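Long-range contact in probable glutathione S-transferase (Bordetella bronchiseptica RB50, PDB 3H1N), which probably conjugates glutathione to electrophilic substrates, the reaction of glutathione S-transferases: residues F152-P158 against F199-M203. Residues are numbered along the deposited sequence; the frame is centred on the assembly and turned at random.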
loop_
_atom_site.group_PDB
_atom_site.type_symbol
_atom_site.label_atom_id
_atom_site.label_comp_id
_atom_site.label_asym_id
_atom_site.label_seq_id
_atom_site.Cartn_x
_atom_site.Cartn_y
_atom_site.Cartn_z
ATOM N N PHE B 152 8.903 -16.986 2.505
ATOM C CA PHE B 152 8.577 -15.911 3.428
ATOM C C PHE B 152 9.532 -16.007 4.629
ATOM O O PHE B 152 10.120 -15.000 5.053
ATOM C CB PHE B 152 7.111 -16.012 3.866
ATOM C CG PHE B 152 6.663 -14.911 4.827
ATOM C CD1 PHE B 152 6.546 -13.592 4.394
ATOM C CD2 PHE B 152 6.328 -15.207 6.146
ATOM C CE1 PHE B 152 6.123 -12.575 5.259
ATOM C CE2 PHE B 152 5.891 -14.198 7.029
ATOM C CZ PHE B 152 5.791 -12.884 6.592
ATOM N N ARG B 153 9.721 -17.223 5.138
ATOM C CA ARG B 153 10.633 -17.429 6.288
ATOM C C ARG B 153 12.079 -17.143 5.901
ATOM O O ARG B 153 12.788 -16.469 6.645
ATOM C CB ARG B 153 10.581 -18.866 6.852
ATOM C CG ARG B 153 9.314 -19.275 7.602
ATOM C CD ARG B 153 9.442 -20.682 8.234
ATOM N NE ARG B 153 10.181 -21.632 7.383
ATOM C CZ ARG B 153 9.633 -22.441 6.473
ATOM N NH1 ARG B 153 10.404 -23.238 5.753
ATOM N NH2 ARG B 153 8.319 -22.464 6.277
ATOM N N GLU B 154 12.503 -17.672 4.755
ATOM C CA GLU B 154 13.916 -17.682 4.346
ATOM C C GLU B 154 14.408 -16.326 3.840
ATOM O O GLU B 154 15.513 -15.896 4.174
ATOM C CB GLU B 154 14.183 -18.760 3.274
ATOM C CG GLU B 154 14.125 -20.215 3.770
ATOM C CD GLU B 154 14.123 -21.249 2.626
ATOM O OE1 GLU B 154 14.423 -20.890 1.464
ATOM O OE2 GLU B 154 13.817 -22.429 2.887
ATOM N N THR B 155 13.611 -15.655 3.013
ATOM C CA THR B 155 14.085 -14.406 2.428
ATOM C C THR B 155 13.326 -13.155 2.873
ATOM O O THR B 155 13.936 -12.116 3.108
ATOM C CB THR B 155 14.134 -14.465 0.883
ATOM O OG1 THR B 155 12.808 -14.407 0.361
ATOM C CG2 THR B 155 14.805 -15.737 0.397
ATOM N N ARG B 156 12.004 -13.248 2.989
ATOM C CA ARG B 156 11.166 -12.045 3.165
ATOM C C ARG B 156 11.216 -11.491 4.575
ATOM O O ARG B 156 11.509 -10.308 4.782
ATOM C CB ARG B 156 9.712 -12.329 2.754
ATOM C CG ARG B 156 9.559 -12.818 1.313
ATOM C CD ARG B 156 10.159 -11.843 0.298
ATOM N NE ARG B 156 9.398 -10.595 0.210
ATOM C CZ ARG B 156 9.846 -9.479 -0.361
ATOM N NH1 ARG B 156 11.075 -9.427 -0.862
ATOM N NH2 ARG B 156 9.085 -8.394 -0.374
HETATM N N MSE B 157 10.949 -12.355 5.549
HETATM C CA MSE B 157 10.971 -11.953 6.954
HETATM C C MSE B 157 12.303 -11.293 7.355
HETATM O O MSE B 157 12.293 -10.195 7.922
HETATM C CB MSE B 157 10.620 -13.128 7.884
HETATM C CG MSE B 157 9.127 -13.441 7.913
HETATM SE SE MSE B 157 8.667 -15.011 8.973
HETATM C CE MSE B 157 9.317 -14.440 10.695
ATOM N N PRO B 158 13.450 -11.932 7.043
ATOM C CA PRO B 158 14.695 -11.229 7.395
ATOM C C PRO B 158 14.928 -9.925 6.609
ATOM O O PRO B 158 15.525 -8.992 7.150
ATOM C CB PRO B 158 15.807 -12.242 7.082
ATOM C CG PRO B 158 15.167 -13.512 6.789
ATOM C CD PRO B 158 13.675 -13.347 6.697
ATOM N N PHE B 199 4.826 -17.281 13.535
ATOM C CA PHE B 199 6.070 -17.964 13.173
ATOM C C PHE B 199 7.007 -17.975 14.351
ATOM O O PHE B 199 8.114 -17.445 14.256
ATOM C CB PHE B 199 6.724 -17.257 11.968
ATOM C CG PHE B 199 5.940 -17.399 10.709
ATOM C CD1 PHE B 199 6.115 -18.522 9.902
ATOM C CD2 PHE B 199 5.000 -16.434 10.335
ATOM C CE1 PHE B 199 5.376 -18.682 8.737
ATOM C CE2 PHE B 199 4.242 -16.603 9.186
ATOM C CZ PHE B 199 4.438 -17.721 8.383
ATOM N N PRO B 200 6.563 -18.556 15.481
ATOM C CA PRO B 200 7.376 -18.528 16.711
ATOM C C PRO B 200 8.742 -19.215 16.568
ATOM O O PRO B 200 9.736 -18.703 17.098
ATOM C CB PRO B 200 6.486 -19.223 17.737
ATOM C CG PRO B 200 5.572 -20.069 16.932
ATOM C CD PRO B 200 5.285 -19.259 15.698
ATOM N N ARG B 201 8.807 -20.318 15.823
ATOM C CA ARG B 201 10.081 -21.009 15.599
ATOM C C ARG B 201 11.049 -20.172 14.770
ATOM O O ARG B 201 12.211 -20.036 15.145
ATOM C CB ARG B 201 9.884 -22.406 14.983
ATOM C CG ARG B 201 9.300 -23.428 15.967
ATOM C CD ARG B 201 9.046 -24.796 15.327
ATOM N NE ARG B 201 10.259 -25.367 14.734
ATOM C CZ ARG B 201 10.302 -25.972 13.548
ATOM N NH1 ARG B 201 9.198 -26.098 12.817
ATOM N NH2 ARG B 201 11.454 -26.453 13.088
ATOM N N ARG B 202 10.579 -19.597 13.661
ATOM C CA ARG B 202 11.441 -18.726 12.853
ATOM C C ARG B 202 11.880 -17.470 13.613
ATOM O O ARG B 202 13.024 -17.017 13.474
ATOM C CB ARG B 202 10.797 -18.357 11.511
ATOM C CG ARG B 202 11.692 -17.505 10.570
ATOM C CD ARG B 202 12.990 -18.241 10.185
ATOM N NE ARG B 202 13.706 -17.569 9.096
ATOM C CZ ARG B 202 15.003 -17.730 8.825
ATOM N NH1 ARG B 202 15.766 -18.517 9.580
ATOM N NH2 ARG B 202 15.549 -17.086 7.801
HETATM N N MSE B 203 10.988 -16.932 14.446
HETATM C CA MSE B 203 11.312 -15.733 15.221
HETATM C C MSE B 203 12.355 -16.067 16.287
HETATM O O MSE B 203 13.221 -15.244 16.598
HETATM C CB MSE B 203 10.050 -15.099 15.842
HETATM C CG MSE B 203 9.129 -14.418 14.815
HETATM SE SE MSE B 203 9.940 -12.900 13.890
HETATM C CE MSE B 203 9.524 -11.537 15.233
#
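Arg202 reaches from the helix that starts just after Phe199 to the backbone carbonyl of Arg153. Its NE donates a hydrogen bond to Arg153 O (2.8 Å), and NH2 adds a weak one to the same oxygen, so a single acceptor takes both N-H groups along one edge of the guanidinium. NE lies above the carbonyl plane, 56° out of it. Met157 N, the alpha-helical donor for Arg153 O, is bonded instead to Phe152 O (2.8 Å) in a wider pi-type turn, and Pro158, next in line, has no N-H; where the helix kinks, Arg202 supplies the donors that this carbonyl lacks from its own helix.

The apolar part of the contact centres on Phe199. Selenomethionine Met157 lays its SE over one face of that ring, 4.3 Å from the centroid and displaced toward the rim, in a Met-aromatic contact. A bend at chi3 (61°) carries its CE onward to SE of Met203, at 3.6 Å, and against CG of Arg202. The Phe152 ring meets Phe199 through CE2 to CE2 at 3.6 Å, the planes inclined at 53°, while the aliphatic CG of Arg153 packs against CD1 of Phe199. Arg202 is a knob set among Arg153, Glu154, Met157 and Pro158; CG of Pro158 lies 3.7 Å from NH2 of Arg202.

The C-terminal tail ties in the polar ends: Arg153 NH2 bonds to Leu249 O, and Arg202 NH1 to Ala252 O. In the all-helical C-terminal domain of the glutathione transferase fold, the contact joins the kinked helix 142-167 to the start of helix 200-206, with Phe152 also packing on helix 105-127 and both Phe152 and Met203 on helix 183-198.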